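Local structure of P43 (Trichuris muris, 6QIX) at residues 72-77 and 107-112; 154-159 and 170-175; 200-205 and 238-243; 280-285 and 337-342. The protein tethers to matrix and inhibits interleukin-13 function as the major secreted protein of the whipworm parasite. All coordinates share one frame; numbering follows the deposited sequence.

Contact 1: residues 72-77 and 107-112; sequences PPCGHC and DICTLP
In C74 the SG stands between the backbone N and the carbonyl carbon (chi1 58°), whereas in C109 it lies beside the backbone N, anti to the carbonyl carbon; these two rotations point the sulfurs at each other and let them join. The disulfide has C74 SG and C109 SG 2.0 Å apart with a chi3 of 111°. C74 CB also comes against the carbonyl oxygen of D107, at 3.3 Å between C74 CB and D107 O. That same oxygen receives the N-H of G75, but only weakly: G75 N to D107 O is 2.7 Å, yet the bond is bent to 126° at the hydrogen. C74 to C77 form a type I' beta turn, closed by the bond from C77 N to C74 O, and the disulfide pins this turn to the start of strand 109-112, an outer strand of a three-stranded antiparallel sheet. G75 sits in the turn with positive phi directly beside the bridge, its N 3.6 Å from C109 SG. C77, itself bonded to C168 of the neighbouring strand 163-168, brings a further sulfur within 4.3 Å of the bridge, measured from C77 SG to C109 SG. At the more exposed end a water donates to P73 O and accepts from D107 N, 3.1 Å from that nitrogen.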
loop_
_atom_site.group_PDB
_atom_site.type_symbol
_atom_site.label_atom_id
_atom_site.label_comp_id
_atom_site.label_asym_id
_atom_site.label_seq_id
_atom_site.Cartn_x
_atom_site.Cartn_y
_atom_site.Cartn_z
ATOM N N PRO A 72 10.662 19.403 -8.819
ATOM C CA PRO A 72 11.694 19.595 -7.780
ATOM C C PRO A 72 11.097 19.501 -6.394
ATOM O O PRO A 72 9.876 19.586 -6.253
ATOM C CB PRO A 72 12.232 21.003 -8.070
ATOM C CG PRO A 72 11.188 21.664 -8.927
ATOM C CD PRO A 72 10.453 20.598 -9.660
ATOM N N PRO A 73 11.936 19.328 -5.357
ATOM C CA PRO A 73 11.427 19.249 -3.985
ATOM C C PRO A 73 10.341 20.270 -3.698
ATOM O O PRO A 73 10.499 21.462 -3.989
ATOM C CB PRO A 73 12.685 19.484 -3.135
ATOM C CG PRO A 73 13.795 18.901 -3.932
ATOM C CD PRO A 73 13.409 19.219 -5.407
ATOM N N CYS A 74 9.236 19.798 -3.116
ATOM C CA CYS A 74 8.020 20.594 -2.998
ATOM C C CYS A 74 7.228 20.085 -1.785
ATOM O O CYS A 74 7.405 18.976 -1.306
ATOM C CB CYS A 74 7.200 20.662 -4.306
ATOM S SG CYS A 74 6.714 19.117 -4.931
ATOM N N GLY A 75 6.322 20.950 -1.298
ATOM C CA GLY A 75 5.148 20.505 -0.540
ATOM C C GLY A 75 5.368 20.156 0.903
ATOM O O GLY A 75 4.452 19.585 1.531
ATOM N N HIS A 76 6.528 20.503 1.462
ATOM C CA HIS A 76 6.963 19.959 2.755
ATOM C C HIS A 76 7.113 18.424 2.684
ATOM O O HIS A 76 7.007 17.720 3.697
ATOM C CB HIS A 76 6.013 20.377 3.892
ATOM C CG HIS A 76 5.747 21.859 3.943
ATOM N ND1 HIS A 76 6.375 22.701 4.834
ATOM C CD2 HIS A 76 4.936 22.647 3.196
ATOM C CE1 HIS A 76 5.972 23.944 4.630
ATOM N NE2 HIS A 76 5.097 23.942 3.639
ATOM N N CYS A 77 7.372 17.897 1.482
ATOM C CA CYS A 77 7.485 16.452 1.260
ATOM C C CYS A 77 8.933 15.948 1.236
ATOM O O CYS A 77 9.159 14.731 1.309
ATOM C CB CYS A 77 6.776 16.076 -0.043
ATOM S SG CYS A 77 4.985 16.373 -0.034
ATOM N N ASP A 107 6.841 25.114 -1.567
ATOM C CA ASP A 107 5.915 25.394 -2.655
ATOM C C ASP A 107 5.060 24.161 -2.913
ATOM O O ASP A 107 5.527 23.019 -2.804
ATOM C CB ASP A 107 6.661 25.826 -3.927
ATOM C CG ASP A 107 7.382 27.193 -3.783
ATOM O OD1 ASP A 107 7.060 28.015 -2.872
ATOM O OD2 ASP A 107 8.274 27.466 -4.628
ATOM N N ILE A 108 3.798 24.379 -3.276
ATOM C CA ILE A 108 2.912 23.225 -3.459
ATOM C C ILE A 108 3.394 22.330 -4.600
ATOM O O ILE A 108 3.916 22.797 -5.617
ATOM C CB ILE A 108 1.455 23.691 -3.670
ATOM C CG1 ILE A 108 0.484 22.511 -3.524
ATOM C CG2 ILE A 108 1.283 24.368 -5.004
ATOM C CD1 ILE A 108 -0.936 22.878 -3.151
ATOM N N CYS A 109 3.239 21.013 -4.411
ATOM C CA CYS A 109 3.586 20.043 -5.441
ATOM C C CYS A 109 2.491 20.004 -6.498
ATOM O O CYS A 109 1.308 19.856 -6.178
ATOM C CB CYS A 109 3.775 18.629 -4.839
ATOM S SG CYS A 109 5.198 18.516 -3.726
ATOM N N THR A 110 2.889 20.036 -7.758
ATOM C CA THR A 110 1.983 19.789 -8.874
ATOM C C THR A 110 2.389 18.468 -9.535
ATOM O O THR A 110 3.509 18.353 -10.046
ATOM C CB THR A 110 2.034 20.923 -9.894
ATOM O OG1 THR A 110 1.646 22.158 -9.259
ATOM C CG2 THR A 110 1.082 20.589 -11.041
ATOM N N LEU A 111 1.478 17.505 -9.544
ATOM C CA LEU A 111 1.728 16.148 -10.008
ATOM C C LEU A 111 0.634 15.693 -10.963
ATOM O O LEU A 111 -0.499 16.169 -10.893
ATOM C CB LEU A 111 1.791 15.169 -8.811
ATOM C CG LEU A 111 2.949 15.382 -7.865
ATOM C CD1 LEU A 111 2.761 14.670 -6.535
ATOM C CD2 LEU A 111 4.199 14.914 -8.575
ATOM N N PRO A 112 0.954 14.777 -11.888
ATOM C CA PRO A 112 -0.086 14.245 -12.777
ATOM C C PRO A 112 -1.043 13.321 -12.051
ATOM O O PRO A 112 -0.689 12.672 -11.052
ATOM C CB PRO A 112 0.707 13.466 -13.837
ATOM C CG PRO A 112 1.913 12.972 -13.081
ATOM C CD PRO A 112 2.270 14.141 -12.118
HETATM O O HOH W 1 9.307 23.952 -3.071
#

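Contact 2: residues 154-159 and 170-175; sequences KKHCIE and DYEPNE
The backbone from CA of H156 to CA of I158 runs nearly the same way as that from CA of Y171 to CA of E175, 15° apart, with the CA atoms of H156 and E172 5.8 Å apart and no backbone bond between the segments. Strand 155-160 is an outer strand of a three-stranded antiparallel sheet, and strand 172-173 belongs to a separate two-stranded one, so these segments meet through side chains packed on each other and on backbone oxygens. H156 has its CG beside the backbone N, which sends the ring across to segment 170-175. The ring edge meets a backbone oxygen near the ring plane, with H156 CD2 3.3 Å from Y171 O. The E172 side chain passes the ring obliquely, its CG 4.0 Å from H156 CD2 and its carboxylate plane turned 50° from the ring; the carboxylate itself bonds to H186. K154 O lies over one face of the imidazole, toward the rim. P173 fits alongside the next part of the strand, its CG 3.5 Å from H156 O. I158 has CG1 between the backbone N and the carbonyl carbon (chi1 65°), and its chain slides past the proline in the opposite direction, bringing I158 CD1 3.9 Å from P173 CB. The same methyl ends against a backbone oxygen, with I158 CD1 3.7 Å from N174 O.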
loop_
_atom_site.group_PDB
_atom_site.type_symbol
_atom_site.label_atom_id
_atom_site.label_comp_id
_atom_site.label_asym_id
_atom_site.label_seq_id
_atom_site.Cartn_x
_atom_site.Cartn_y
_atom_site.Cartn_z
ATOM N N LYS A 154 3.604 12.114 4.836
ATOM C CA LYS A 154 2.358 11.612 4.270
ATOM C C LYS A 154 1.723 12.632 3.339
ATOM O O LYS A 154 1.633 13.824 3.654
ATOM C CB LYS A 154 1.418 11.240 5.401
ATOM C CG LYS A 154 1.929 10.048 6.220
ATOM C CD LYS A 154 0.870 9.526 7.127
ATOM C CE LYS A 154 1.334 8.258 7.814
ATOM N NZ LYS A 154 2.340 8.604 8.823
ATOM N N LYS A 155 1.290 12.170 2.181
ATOM C CA LYS A 155 0.802 13.084 1.151
ATOM C C LYS A 155 -0.685 13.382 1.324
ATOM O O LYS A 155 -1.468 12.525 1.766
ATOM C CB LYS A 155 1.060 12.518 -0.255
ATOM C CG LYS A 155 2.467 12.715 -0.780
ATOM C CD LYS A 155 3.373 11.805 0.014
ATOM C CE LYS A 155 4.716 11.591 -0.605
ATOM N NZ LYS A 155 5.753 11.163 0.434
ATOM N N HIS A 156 -1.045 14.629 1.025
ATOM C CA HIS A 156 -2.410 15.164 1.056
ATOM C C HIS A 156 -2.617 15.899 -0.266
ATOM O O HIS A 156 -2.004 16.946 -0.496
ATOM C CB HIS A 156 -2.613 16.101 2.244
ATOM C CG HIS A 156 -2.201 15.498 3.576
ATOM N ND1 HIS A 156 -2.815 14.383 4.116
ATOM C CD2 HIS A 156 -1.237 15.852 4.456
ATOM C CE1 HIS A 156 -2.259 14.093 5.280
ATOM N NE2 HIS A 156 -1.299 14.972 5.511
ATOM N N CYS A 157 -3.468 15.348 -1.128
ATOM C CA CYS A 157 -3.631 15.844 -2.491
ATOM C C CYS A 157 -5.067 16.223 -2.772
ATOM O O CYS A 157 -5.992 15.536 -2.333
ATOM C CB CYS A 157 -3.217 14.802 -3.544
ATOM S SG CYS A 157 -1.550 14.181 -3.389
ATOM N N ILE A 158 -5.248 17.305 -3.541
ATOM C CA ILE A 158 -6.539 17.638 -4.129
ATOM C C ILE A 158 -6.334 17.727 -5.633
ATOM O O ILE A 158 -5.229 17.952 -6.120
ATOM C CB ILE A 158 -7.145 18.951 -3.582
ATOM C CG1 ILE A 158 -6.258 20.135 -3.971
ATOM C CG2 ILE A 158 -7.263 18.854 -2.081
ATOM C CD1 ILE A 158 -6.839 21.504 -3.619
ATOM N N GLU A 159 -7.412 17.552 -6.367
ATOM C CA GLU A 159 -7.387 17.678 -7.826
ATOM C C GLU A 159 -7.805 19.082 -8.244
ATOM O O GLU A 159 -8.813 19.588 -7.769
ATOM C CB GLU A 159 -8.320 16.641 -8.437
ATOM C CG GLU A 159 -8.238 16.579 -9.964
ATOM C CD GLU A 159 -9.199 15.574 -10.566
ATOM O OE1 GLU A 159 -9.491 14.561 -9.887
ATOM O OE2 GLU A 159 -9.643 15.810 -11.724
ATOM N N ASP A 170 1.959 17.860 8.320
ATOM C CA ASP A 170 1.095 18.860 8.937
ATOM C C ASP A 170 0.537 19.898 7.950
ATOM O O ASP A 170 -0.272 20.757 8.357
ATOM C CB ASP A 170 1.880 19.591 10.040
ATOM C CG ASP A 170 2.371 18.674 11.153
ATOM O OD1 ASP A 170 1.789 17.595 11.402
ATOM O OD2 ASP A 170 3.355 19.060 11.825
ATOM N N TYR A 171 0.996 19.894 6.699
ATOM C CA TYR A 171 0.557 20.841 5.686
ATOM C C TYR A 171 -0.392 20.164 4.714
ATOM O O TYR A 171 -0.202 18.997 4.359
ATOM C CB TYR A 171 1.779 21.445 4.939
ATOM C CG TYR A 171 2.542 22.399 5.831
ATOM C CD1 TYR A 171 2.302 23.769 5.788
ATOM C CD2 TYR A 171 3.485 21.942 6.725
ATOM C CE1 TYR A 171 2.950 24.614 6.618
ATOM C CE2 TYR A 171 4.141 22.808 7.564
ATOM C CZ TYR A 171 3.871 24.134 7.500
ATOM O OH TYR A 171 4.531 25.040 8.321
ATOM N N GLU A 172 -1.404 20.927 4.272
ATOM C CA GLU A 172 -2.407 20.487 3.319
ATOM C C GLU A 172 -2.658 21.595 2.307
ATOM O O GLU A 172 -2.431 22.773 2.605
ATOM C CB GLU A 172 -3.728 20.144 4.045
ATOM C CG GLU A 172 -3.527 19.063 5.127
ATOM C CD GLU A 172 -4.766 18.639 5.886
ATOM O OE1 GLU A 172 -5.877 19.151 5.566
ATOM O OE2 GLU A 172 -4.611 17.765 6.811
ATOM N N PRO A 173 -3.135 21.250 1.115
ATOM C CA PRO A 173 -3.426 22.315 0.135
ATOM C C PRO A 173 -4.483 23.253 0.671
ATOM O O PRO A 173 -5.419 22.825 1.363
ATOM C CB PRO A 173 -3.916 21.549 -1.091
ATOM C CG PRO A 173 -3.355 20.121 -0.881
ATOM C CD PRO A 173 -3.470 19.929 0.592
ATOM N N ASN A 174 -4.307 24.555 0.388
ATOM C CA ASN A 174 -5.417 25.465 0.602
ATOM C C ASN A 174 -6.519 25.149 -0.405
ATOM O O ASN A 174 -6.374 24.298 -1.291
ATOM C CB ASN A 174 -4.985 26.939 0.505
ATOM C CG ASN A 174 -4.400 27.331 -0.844
ATOM O OD1 ASN A 174 -4.352 26.570 -1.822
ATOM N ND2 ASN A 174 -3.948 28.595 -0.890
ATOM N N GLU A 175 -7.647 25.843 -0.258
ATOM C CA GLU A 175 -8.809 25.466 -1.041
ATOM C C GLU A 175 -8.542 25.598 -2.533
ATOM O O GLU A 175 -9.073 24.803 -3.328
ATOM C CB GLU A 175 -10.008 26.317 -0.623
ATOM C CG GLU A 175 -11.313 25.722 -1.000
ATOM C CD GLU A 175 -12.487 26.544 -0.543
ATOM O OE1 GLU A 175 -12.403 27.215 0.531
ATOM O OE2 GLU A 175 -13.485 26.530 -1.290
#

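Contact 3: residues 200-205 and 238-243; sequences CLWFPL and PEKCGF
Two disulfide-anchored loops meet here: 200-205 leads into helix 205-216, with P204 at the N-cap, and 238-243 lies in the loop between that helix and strand 246-252. The indole of W202 carries the contact. Its CG is anti to the backbone N (chi1 -166°), and the ring is laid along the other loop so that one face and one edge are both used. At the edge, the pyrrole N-H points to a carbonyl: W202 NE1 to P238 O is 2.9 Å, with 146° at the hydrogen, and the oxygen lies close to the ring plane. Its C=O bond aims almost straight at the donor, at 164°. One face is covered by K240. The CA of K240 stands 3.7 Å from the centroid of the W202 six-membered ring, nearly on the normal, a CH-pi contact, while K240 CG packs over the CG-CD2 bond of the indole, 3.6 Å from W202 CG. F203 CD2 lies over the opposite face, toward the rim. Farther along the lysine, K240 CD reaches C200 CB at 4.2 Å. At the far end of the indole, C241 SG lies 4.0 Å from W202 CH2, an oblique sulfur-aromatic approach. Each loop is tied elsewhere by its cysteine, C200 to C269 and C241 to C281. One directional bond and a broad apolar face therefore work together: the N-H to P238 O probably helps fix the orientation of the indole, and CA and CG of K240, not its ammonium group, supply the cover over the ring.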
loop_
_atom_site.group_PDB
_atom_site.type_symbol
_atom_site.label_atom_id
_atom_site.label_comp_id
_atom_site.label_asym_id
_atom_site.label_seq_id
_atom_site.Cartn_x
_atom_site.Cartn_y
_atom_site.Cartn_z
ATOM N N CYS A 200 -8.728 -16.702 7.238
ATOM C CA CYS A 200 -8.394 -16.417 5.855
ATOM C C CYS A 200 -9.669 -16.084 5.107
ATOM O O CYS A 200 -10.614 -16.870 5.117
ATOM C CB CYS A 200 -7.689 -17.608 5.209
ATOM S SG CYS A 200 -6.033 -17.972 5.993
ATOM N N LEU A 201 -9.700 -14.914 4.477
ATOM C CA LEU A 201 -10.860 -14.443 3.743
ATOM C C LEU A 201 -10.768 -14.830 2.276
ATOM O O LEU A 201 -9.679 -14.981 1.724
ATOM C CB LEU A 201 -10.996 -12.932 3.846
ATOM C CG LEU A 201 -10.977 -12.374 5.295
ATOM C CD1 LEU A 201 -11.148 -10.881 5.280
ATOM C CD2 LEU A 201 -12.064 -13.035 6.117
ATOM N N TRP A 202 -11.925 -14.999 1.653
ATOM C CA TRP A 202 -11.925 -15.454 0.261
ATOM C C TRP A 202 -13.122 -14.876 -0.488
ATOM O O TRP A 202 -14.133 -14.482 0.102
ATOM C CB TRP A 202 -11.972 -16.973 0.227
ATOM C CG TRP A 202 -11.660 -17.643 -1.082
ATOM C CD1 TRP A 202 -12.414 -18.586 -1.698
ATOM C CD2 TRP A 202 -10.534 -17.407 -1.919
ATOM N NE1 TRP A 202 -11.800 -18.997 -2.863
ATOM C CE2 TRP A 202 -10.667 -18.254 -3.047
ATOM C CE3 TRP A 202 -9.432 -16.551 -1.836
ATOM C CZ2 TRP A 202 -9.732 -18.269 -4.095
ATOM C CZ3 TRP A 202 -8.491 -16.566 -2.874
ATOM C CH2 TRP A 202 -8.651 -17.453 -3.989
ATOM N N PHE A 203 -13.002 -14.881 -1.806
ATOM C CA PHE A 203 -14.071 -14.484 -2.693
ATOM C C PHE A 203 -15.299 -15.371 -2.510
ATOM O O PHE A 203 -15.196 -16.513 -2.053
ATOM C CB PHE A 203 -13.587 -14.575 -4.145
ATOM C CG PHE A 203 -12.399 -13.700 -4.428
ATOM C CD1 PHE A 203 -12.556 -12.337 -4.639
ATOM C CD2 PHE A 203 -11.135 -14.224 -4.442
ATOM C CE1 PHE A 203 -11.446 -11.516 -4.899
ATOM C CE2 PHE A 203 -10.026 -13.403 -4.714
ATOM C CZ PHE A 203 -10.189 -12.053 -4.887
ATOM N N PRO A 204 -16.474 -14.892 -2.918
ATOM C CA PRO A 204 -16.738 -13.620 -3.613
ATOM C C PRO A 204 -16.446 -12.347 -2.809
ATOM O O PRO A 204 -16.352 -12.338 -1.572
ATOM C CB PRO A 204 -18.243 -13.697 -3.935
ATOM C CG PRO A 204 -18.785 -14.688 -2.992
ATOM C CD PRO A 204 -17.694 -15.681 -2.737
ATOM N N LEU A 205 -16.295 -11.245 -3.543
ATOM C CA LEU A 205 -15.978 -9.974 -2.899
ATOM C C LEU A 205 -16.996 -9.591 -1.828
ATOM O O LEU A 205 -16.620 -9.060 -0.767
ATOM C CB LEU A 205 -15.894 -8.880 -3.961
ATOM C CG LEU A 205 -15.581 -7.467 -3.506
ATOM C CD1 LEU A 205 -14.177 -7.413 -2.904
ATOM C CD2 LEU A 205 -15.725 -6.561 -4.740
ATOM N N PRO A 238 -12.231 -21.052 -7.445
ATOM C CA PRO A 238 -11.625 -22.265 -6.890
ATOM C C PRO A 238 -11.392 -22.150 -5.395
ATOM O O PRO A 238 -11.625 -21.090 -4.814
ATOM C CB PRO A 238 -10.297 -22.370 -7.639
ATOM C CG PRO A 238 -9.924 -20.971 -7.918
ATOM C CD PRO A 238 -11.238 -20.230 -8.163
ATOM N N GLU A 239 -10.919 -23.230 -4.770
ATOM C CA GLU A 239 -10.474 -23.137 -3.392
ATOM C C GLU A 239 -9.354 -22.096 -3.247
ATOM O O GLU A 239 -8.576 -21.833 -4.184
ATOM C CB GLU A 239 -9.970 -24.487 -2.886
ATOM C CG GLU A 239 -10.976 -25.619 -2.984
ATOM C CD GLU A 239 -10.350 -26.911 -2.544
ATOM O OE1 GLU A 239 -10.872 -27.532 -1.579
ATOM O OE2 GLU A 239 -9.315 -27.278 -3.167
ATOM N N LYS A 240 -9.240 -21.578 -2.025
ATOM C CA LYS A 240 -8.212 -20.609 -1.655
ATOM C C LYS A 240 -6.869 -21.027 -2.222
ATOM O O LYS A 240 -6.449 -22.174 -2.061
ATOM C CB LYS A 240 -8.127 -20.492 -0.128
ATOM C CG LYS A 240 -9.318 -19.818 0.486
ATOM C CD LYS A 240 -9.224 -19.871 2.063
ATOM C CE LYS A 240 -9.606 -21.226 2.584
ATOM N NZ LYS A 240 -11.098 -21.318 2.779
ATOM N N CYS A 241 -6.207 -20.092 -2.908
ATOM C CA CYS A 241 -4.996 -20.433 -3.627
ATOM C C CYS A 241 -4.190 -19.179 -3.925
ATOM O O CYS A 241 -4.680 -18.055 -3.791
ATOM C CB CYS A 241 -5.327 -21.138 -4.954
ATOM S SG CYS A 241 -6.466 -20.110 -5.978
ATOM N N GLY A 242 -2.937 -19.395 -4.364
ATOM C CA GLY A 242 -2.145 -18.346 -4.987
ATOM C C GLY A 242 -1.560 -17.290 -4.065
ATOM O O GLY A 242 -1.115 -16.225 -4.556
ATOM N N PHE A 243 -1.552 -17.549 -2.749
ATOM C CA PHE A 243 -1.349 -16.514 -1.747
ATOM C C PHE A 243 -2.345 -15.354 -1.917
ATOM O O PHE A 243 -2.082 -14.212 -1.497
ATOM C CB PHE A 243 0.097 -16.007 -1.764
ATOM C CG PHE A 243 1.130 -17.069 -1.450
ATOM C CD1 PHE A 243 1.495 -17.345 -0.152
ATOM C CD2 PHE A 243 1.709 -17.826 -2.460
ATOM C CE1 PHE A 243 2.411 -18.344 0.132
ATOM C CE2 PHE A 243 2.656 -18.813 -2.163
ATOM C CZ PHE A 243 2.997 -19.059 -0.856
#

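Contact 4: residues 280-285 and 337-342; sequences ICTLDK and GDKCKC
K341 runs along T282 from the strand surface to a hydroxyl. Its CB packs on I280, 3.7 Å from I280 CD1, the two side chains crossing at about a right angle; beyond CG the bend at chi2 (-74°) lays the chain alongside T282, pointing the same way. K341 CD and K341 CE pass T282 OG1, and K341 NZ bonds to T282 OG1 at 2.8 Å, while T282 CG2 flanks the ammonium group. Beneath them strands 281-284 and 339-342 pair antiparallel in a three-stranded sheet, with C281-C342 and L283-C340 as hydrogen-bonded pairs and T282-K341 as a non-hydrogen-bonded one. The bond from L283 N to C340 O (2.9 Å) is nearly straight, at 175°. On the face opposite T282 and K341, L283 CD1 lies 3.9 Å from C342 SG. The D284 OD1 to K339 NZ salt bridge is modelled at 2.5 Å, so short that its exact geometry is doubtful. K285 NZ makes its salt bridge with E335 and also donates to G337 O at 3.1 Å. The K341-T282 bond thus adds a polar link on its own face, K285 crosses beside C340 to a carbonyl, and C281, L283, C340 and C342 make their face apolar and disulfide-linked.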
loop_
_atom_site.group_PDB
_atom_site.type_symbol
_atom_site.label_atom_id
_atom_site.label_comp_id
_atom_site.label_asym_id
_atom_site.label_seq_id
_atom_site.Cartn_x
_atom_site.Cartn_y
_atom_site.Cartn_z
ATOM N N ILE A 280 -0.403 -22.579 -6.723
ATOM C CA ILE A 280 -0.829 -21.637 -7.747
ATOM C C ILE A 280 -2.306 -21.850 -8.079
ATOM O O ILE A 280 -2.840 -22.974 -8.017
ATOM C CB ILE A 280 0.085 -21.783 -8.983
ATOM C CG1 ILE A 280 -0.077 -20.619 -9.948
ATOM C CG2 ILE A 280 -0.101 -23.182 -9.645
ATOM C CD1 ILE A 280 1.155 -20.414 -10.821
ATOM N N CYS A 281 -2.992 -20.748 -8.396
ATOM C CA CYS A 281 -4.397 -20.800 -8.789
ATOM C C CYS A 281 -4.493 -21.242 -10.239
ATOM O O CYS A 281 -3.747 -20.731 -11.086
ATOM C CB CYS A 281 -5.093 -19.435 -8.680
ATOM S SG CYS A 281 -5.228 -18.783 -6.977
ATOM N N THR A 282 -5.453 -22.143 -10.535
ATOM C CA THR A 282 -5.792 -22.491 -11.927
ATOM C C THR A 282 -7.201 -22.001 -12.252
ATOM O O THR A 282 -8.168 -22.485 -11.672
ATOM C CB THR A 282 -5.668 -23.995 -12.158
ATOM O OG1 THR A 282 -4.341 -24.389 -11.787
ATOM C CG2 THR A 282 -5.970 -24.360 -13.613
ATOM N N LEU A 283 -7.302 -21.042 -13.185
ATOM C CA LEU A 283 -8.568 -20.472 -13.653
ATOM C C LEU A 283 -8.771 -20.704 -15.146
ATOM O O LEU A 283 -7.808 -20.752 -15.915
ATOM C CB LEU A 283 -8.600 -18.972 -13.427
ATOM C CG LEU A 283 -8.262 -18.472 -12.018
ATOM C CD1 LEU A 283 -8.239 -16.976 -11.981
ATOM C CD2 LEU A 283 -9.230 -19.020 -11.005
ATOM N N ASP A 284 -10.037 -20.768 -15.562
ATOM C CA ASP A 284 -10.360 -20.717 -16.988
ATOM C C ASP A 284 -10.105 -19.333 -17.576
ATOM O O ASP A 284 -10.191 -18.314 -16.893
ATOM C CB ASP A 284 -11.818 -21.095 -17.215
ATOM C CG ASP A 284 -12.074 -22.543 -16.929
ATOM O OD1 ASP A 284 -11.276 -23.383 -17.399
ATOM O OD2 ASP A 284 -13.052 -22.837 -16.213
ATOM N N LYS A 285 -9.785 -19.318 -18.873
ATOM C CA LYS A 285 -9.628 -18.070 -19.603
ATOM C C LYS A 285 -10.977 -17.392 -19.735
ATOM O O LYS A 285 -12.021 -18.043 -19.702
ATOM C CB LYS A 285 -9.040 -18.320 -20.990
ATOM C CG LYS A 285 -7.622 -18.744 -21.017
ATOM C CD LYS A 285 -7.272 -19.316 -22.423
ATOM C CE LYS A 285 -5.922 -19.982 -22.468
ATOM N NZ LYS A 285 -5.479 -20.316 -23.870
ATOM N N GLY A 337 -1.075 -23.497 -21.500
ATOM C CA GLY A 337 -2.064 -24.289 -22.197
ATOM C C GLY A 337 -3.383 -23.558 -22.297
ATOM O O GLY A 337 -3.454 -22.405 -22.719
ATOM N N ASP A 338 -4.454 -24.237 -21.927
ATOM C CA ASP A 338 -5.789 -23.660 -21.971
ATOM C C ASP A 338 -6.189 -22.982 -20.656
ATOM O O ASP A 338 -7.359 -22.619 -20.484
ATOM C CB ASP A 338 -6.804 -24.752 -22.304
ATOM C CG ASP A 338 -6.651 -25.975 -21.402
ATOM O OD1 ASP A 338 -7.677 -26.647 -21.154
ATOM O OD2 ASP A 338 -5.504 -26.254 -20.947
ATOM N N LYS A 339 -5.256 -22.794 -19.735
ATOM C CA LYS A 339 -5.611 -22.286 -18.412
ATOM C C LYS A 339 -4.818 -21.049 -18.039
ATOM O O LYS A 339 -3.780 -20.766 -18.599
ATOM C CB LYS A 339 -5.384 -23.339 -17.318
ATOM C CG LYS A 339 -6.143 -24.658 -17.531
ATOM C CD LYS A 339 -7.635 -24.439 -17.358
ATOM C CE LYS A 339 -8.421 -25.734 -17.474
ATOM N NZ LYS A 339 -9.886 -25.440 -17.408
ATOM N N CYS A 340 -5.295 -20.349 -17.007
ATOM C CA CYS A 340 -4.599 -19.215 -16.432
ATOM C C CYS A 340 -4.035 -19.642 -15.094
ATOM O O CYS A 340 -4.787 -20.146 -14.276
ATOM C CB CYS A 340 -5.560 -18.034 -16.199
ATOM S SG CYS A 340 -6.335 -17.448 -17.741
ATOM N N LYS A 341 -2.747 -19.416 -14.860
ATOM C CA LYS A 341 -2.069 -19.783 -13.612
ATOM C C LYS A 341 -1.710 -18.505 -12.873
ATOM O O LYS A 341 -0.909 -17.698 -13.368
ATOM C CB LYS A 341 -0.821 -20.600 -13.920
ATOM C CG LYS A 341 -1.126 -21.891 -14.706
ATOM C CD LYS A 341 -1.787 -22.952 -13.794
ATOM C CE LYS A 341 -1.995 -24.223 -14.607
ATOM N NZ LYS A 341 -2.549 -25.314 -13.800
ATOM N N CYS A 342 -2.310 -18.294 -11.693
ATOM C CA CYS A 342 -2.324 -16.961 -11.102
ATOM C C CYS A 342 -1.830 -16.972 -9.663
ATOM O O CYS A 342 -2.122 -17.890 -8.902
ATOM C CB CYS A 342 -3.735 -16.356 -11.118
ATOM S SG CYS A 342 -4.498 -16.336 -12.778
HETATM O O HOH W 2 -9.710 -21.837 -20.273
#

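How the contacts relate
Contacts 1 and 2 lie on one side of the chain's centre, contacts 3 and 4 on the other, with contacts 1 and 3 about 40 Å apart between centres. Contacts 1 and 2 reach the same sheet through its two outer strands and touch where I108 and H76 of the first meet P173 and Y171 of the second. Contacts 3 and 4 are joined covalently by C241 and C281. Contact 1 is largely buried and centred on a disulfide; contact 4 is partly buried and held by regular strand pairing plus lysine bonds. Contacts 2 and 3 lie at the surface and rely on side-chain packing, with an indole N-H bond added in contact 3.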